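DUF3201 domain-containing protein (Pyrococcus furiosus, PDB 1YB3) is of unknown function, a member of the DUF3201 family from a hyperthermophilic archaeon. Local coordinates at residues L94-I99 with S129-W134. Residues are numbered along the deposited sequence; the frame is centred on the assembly and turned at random. Where two conformers were deposited one is given.
Sequences LSKEFI and SGDEVW
Trp134 lays one face of its indole against the start of helix 96-105, with the backbone of Ser95 and Lys96 running across it. Lys96 N sits over the centre of the ring system, 3.7 Å above its plane, and Ser95 C is displaced toward the rim. On that same face Lys96 CB makes a CH-pi contact, 3.9 Å from the centroid of the five-membered ring and 19° off the ring normal. The Trp134 chi1 of -176°, which sets CG anti to the backbone N, carries the indole across to this first turn.

Apolar contacts continue from there. Leu94 CB meets Trp134 CZ3 at 3.8 Å. Ile99 CG1 reaches Trp134 CE3 at 3.6 Å, the Ile99 and Trp134 side chains crossing at about a right angle. The other branch of Ile99, CG2, touches Val133 CG1 at 3.7 Å and also packs near Gly130 O. On the sheet side, Leu94 and Ile99 pack on Phe147 of strand 144-150, while Val133 packs on Phe121 and Tyr122 of strand 120-123.

Charge probably contributes little: Lys96 NZ and Asp131 OD1 form a long, doubtful salt bridge of 4.0 Å, since the Asp131 side chain has a second modelled position. Ser95 and Ser129 are the N-cap residues, Ser95 OG weakly accepting from Phe98 N and Ser129 OG accepting from Glu132 N.

With an alanine at Trp134, Lys96 CB, Leu94 CB and Ile99 CG1 would probably lose their aromatic partner, opening a gap between the helix starts. Two helix N-termini on one sheet are thus joined chiefly by dispersion and CH-pi contacts, any charge pairing probably being limited to the exposed border.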
loop_
_atom_site.group_PDB
_atom_site.type_symbol
_atom_site.label_atom_id
_atom_site.label_comp_id
_atom_site.label_asym_id
_atom_site.label_seq_id
_atom_site.Cartn_x
_atom_site.Cartn_y
_atom_site.Cartn_z
ATOM N N LEU A 94 12.255 -0.877 12.399
ATOM C CA LEU A 94 12.414 0.330 11.609
ATOM C C LEU A 94 13.464 1.282 12.176
ATOM O O LEU A 94 14.028 1.047 13.251
ATOM C CB LEU A 94 11.065 1.036 11.446
ATOM C CG LEU A 94 9.993 0.151 10.804
ATOM C CD1 LEU A 94 8.664 0.853 10.871
ATOM C CD2 LEU A 94 10.355 -0.238 9.360
ATOM N N SER A 95 13.731 2.347 11.430
ATOM C CA SER A 95 14.726 3.326 11.818
ATOM C C SER A 95 14.369 4.626 11.134
ATOM O O SER A 95 13.648 4.621 10.126
ATOM C CB SER A 95 16.123 2.859 11.388
ATOM O OG SER A 95 16.201 2.722 9.979
ATOM N N LYS A 96 14.877 5.735 11.675
ATOM C CA LYS A 96 14.662 7.049 11.094
ATOM C C LYS A 96 15.103 7.084 9.627
ATOM O O LYS A 96 14.401 7.650 8.783
ATOM C CB LYS A 96 15.394 8.122 11.918
ATOM C CG LYS A 96 15.270 9.549 11.388
ATOM C CD LYS A 96 16.112 10.500 12.251
ATOM C CE LYS A 96 16.812 11.554 11.406
ATOM N NZ LYS A 96 17.817 12.360 12.183
ATOM N N GLU A 97 16.244 6.459 9.324
ATOM C CA GLU A 97 16.778 6.480 7.952
ATOM C C GLU A 97 15.880 5.752 6.948
ATOM O O GLU A 97 15.696 6.226 5.828
ATOM C CB GLU A 97 18.214 5.954 7.861
ATOM C CG GLU A 97 18.924 6.462 6.596
ATOM C CD GLU A 97 20.298 5.864 6.379
ATOM O OE1 GLU A 97 20.905 5.362 7.350
ATOM O OE2 GLU A 97 20.777 5.908 5.224
ATOM N N PHE A 98 15.319 4.609 7.351
ATOM C CA PHE A 98 14.367 3.913 6.468
ATOM C C PHE A 98 13.171 4.820 6.155
ATOM O O PHE A 98 12.790 4.974 5.002
ATOM C CB PHE A 98 13.892 2.600 7.068
ATOM C CG PHE A 98 12.855 1.893 6.219
ATOM C CD1 PHE A 98 13.218 1.271 5.015
ATOM C CD2 PHE A 98 11.517 1.877 6.608
ATOM C CE1 PHE A 98 12.272 0.622 4.225
ATOM C CE2 PHE A 98 10.550 1.230 5.827
ATOM C CZ PHE A 98 10.927 0.598 4.626
ATOM N N ILE A 99 12.611 5.437 7.189
ATOM C CA ILE A 99 11.497 6.373 7.030
ATOM C C ILE A 99 11.838 7.507 6.046
ATOM O O ILE A 99 11.058 7.797 5.130
ATOM C CB ILE A 99 11.057 6.972 8.404
ATOM C CG1 ILE A 99 10.714 5.864 9.417
ATOM C CG2 ILE A 99 9.949 8.004 8.225
ATOM C CD1 ILE A 99 9.722 4.820 8.961
ATOM N N SER A 129 8.144 16.302 7.358
ATOM C CA SER A 129 9.515 15.801 7.282
ATOM C C SER A 129 9.600 14.379 7.815
ATOM O O SER A 129 8.786 13.973 8.645
ATOM C CB SER A 129 10.464 16.708 8.071
ATOM O OG SER A 129 10.190 16.643 9.461
ATOM N N GLY A 130 10.598 13.636 7.341
ATOM C CA GLY A 130 10.864 12.276 7.827
ATOM C C GLY A 130 11.202 12.193 9.312
ATOM O O GLY A 130 10.887 11.192 9.968
ATOM N N ASP A 131 11.860 13.232 9.836
ATOM C CA ASP A 131 12.175 13.315 11.268
ATOM C C ASP A 131 10.900 13.393 12.100
ATOM O O ASP A 131 10.779 12.719 13.125
ATOM C CB ASP A 131 13.093 14.513 11.569
ATOM C CG ASP A 131 13.579 14.535 13.020
ATOM O OD1 ASP A 131 14.238 13.560 13.452
ATOM O OD2 ASP A 131 13.305 15.534 13.723
ATOM N N GLU A 132 9.953 14.218 11.648
ATOM C CA GLU A 132 8.677 14.380 12.334
ATOM C C GLU A 132 7.855 13.095 12.265
ATOM O O GLU A 132 7.238 12.696 13.246
ATOM C CB GLU A 132 7.889 15.553 11.753
ATOM C CG GLU A 132 6.694 15.981 12.610
ATOM C CD GLU A 132 5.902 17.135 12.007
ATOM O OE1 GLU A 132 6.515 18.026 11.373
ATOM O OE2 GLU A 132 4.661 17.157 12.176
ATOM N N VAL A 133 7.864 12.446 11.102
ATOM C CA VAL A 133 7.213 11.143 10.952
ATOM C C VAL A 133 7.767 10.124 11.952
ATOM O O VAL A 133 7.006 9.437 12.618
ATOM C CB VAL A 133 7.332 10.608 9.504
ATOM C CG1 VAL A 133 6.681 9.239 9.387
ATOM C CG2 VAL A 133 6.688 11.578 8.513
ATOM N N TRP A 134 9.096 10.028 12.057
ATOM C CA TRP A 134 9.729 9.107 12.999
ATOM C C TRP A 134 9.371 9.425 14.466
ATOM O O TRP A 134 9.079 8.519 15.251
ATOM C CB TRP A 134 11.258 9.071 12.796
ATOM C CG TRP A 134 11.957 8.072 13.682
ATOM C CD1 TRP A 134 12.888 8.343 14.643
ATOM C CD2 TRP A 134 11.764 6.647 13.701
ATOM N NE1 TRP A 134 13.292 7.178 15.258
ATOM C CE2 TRP A 134 12.622 6.122 14.697
ATOM C CE3 TRP A 134 10.948 5.763 12.975
ATOM C CZ2 TRP A 134 12.690 4.755 14.984
ATOM C CZ3 TRP A 134 11.017 4.405 13.260
ATOM C CH2 TRP A 134 11.882 3.913 14.255
#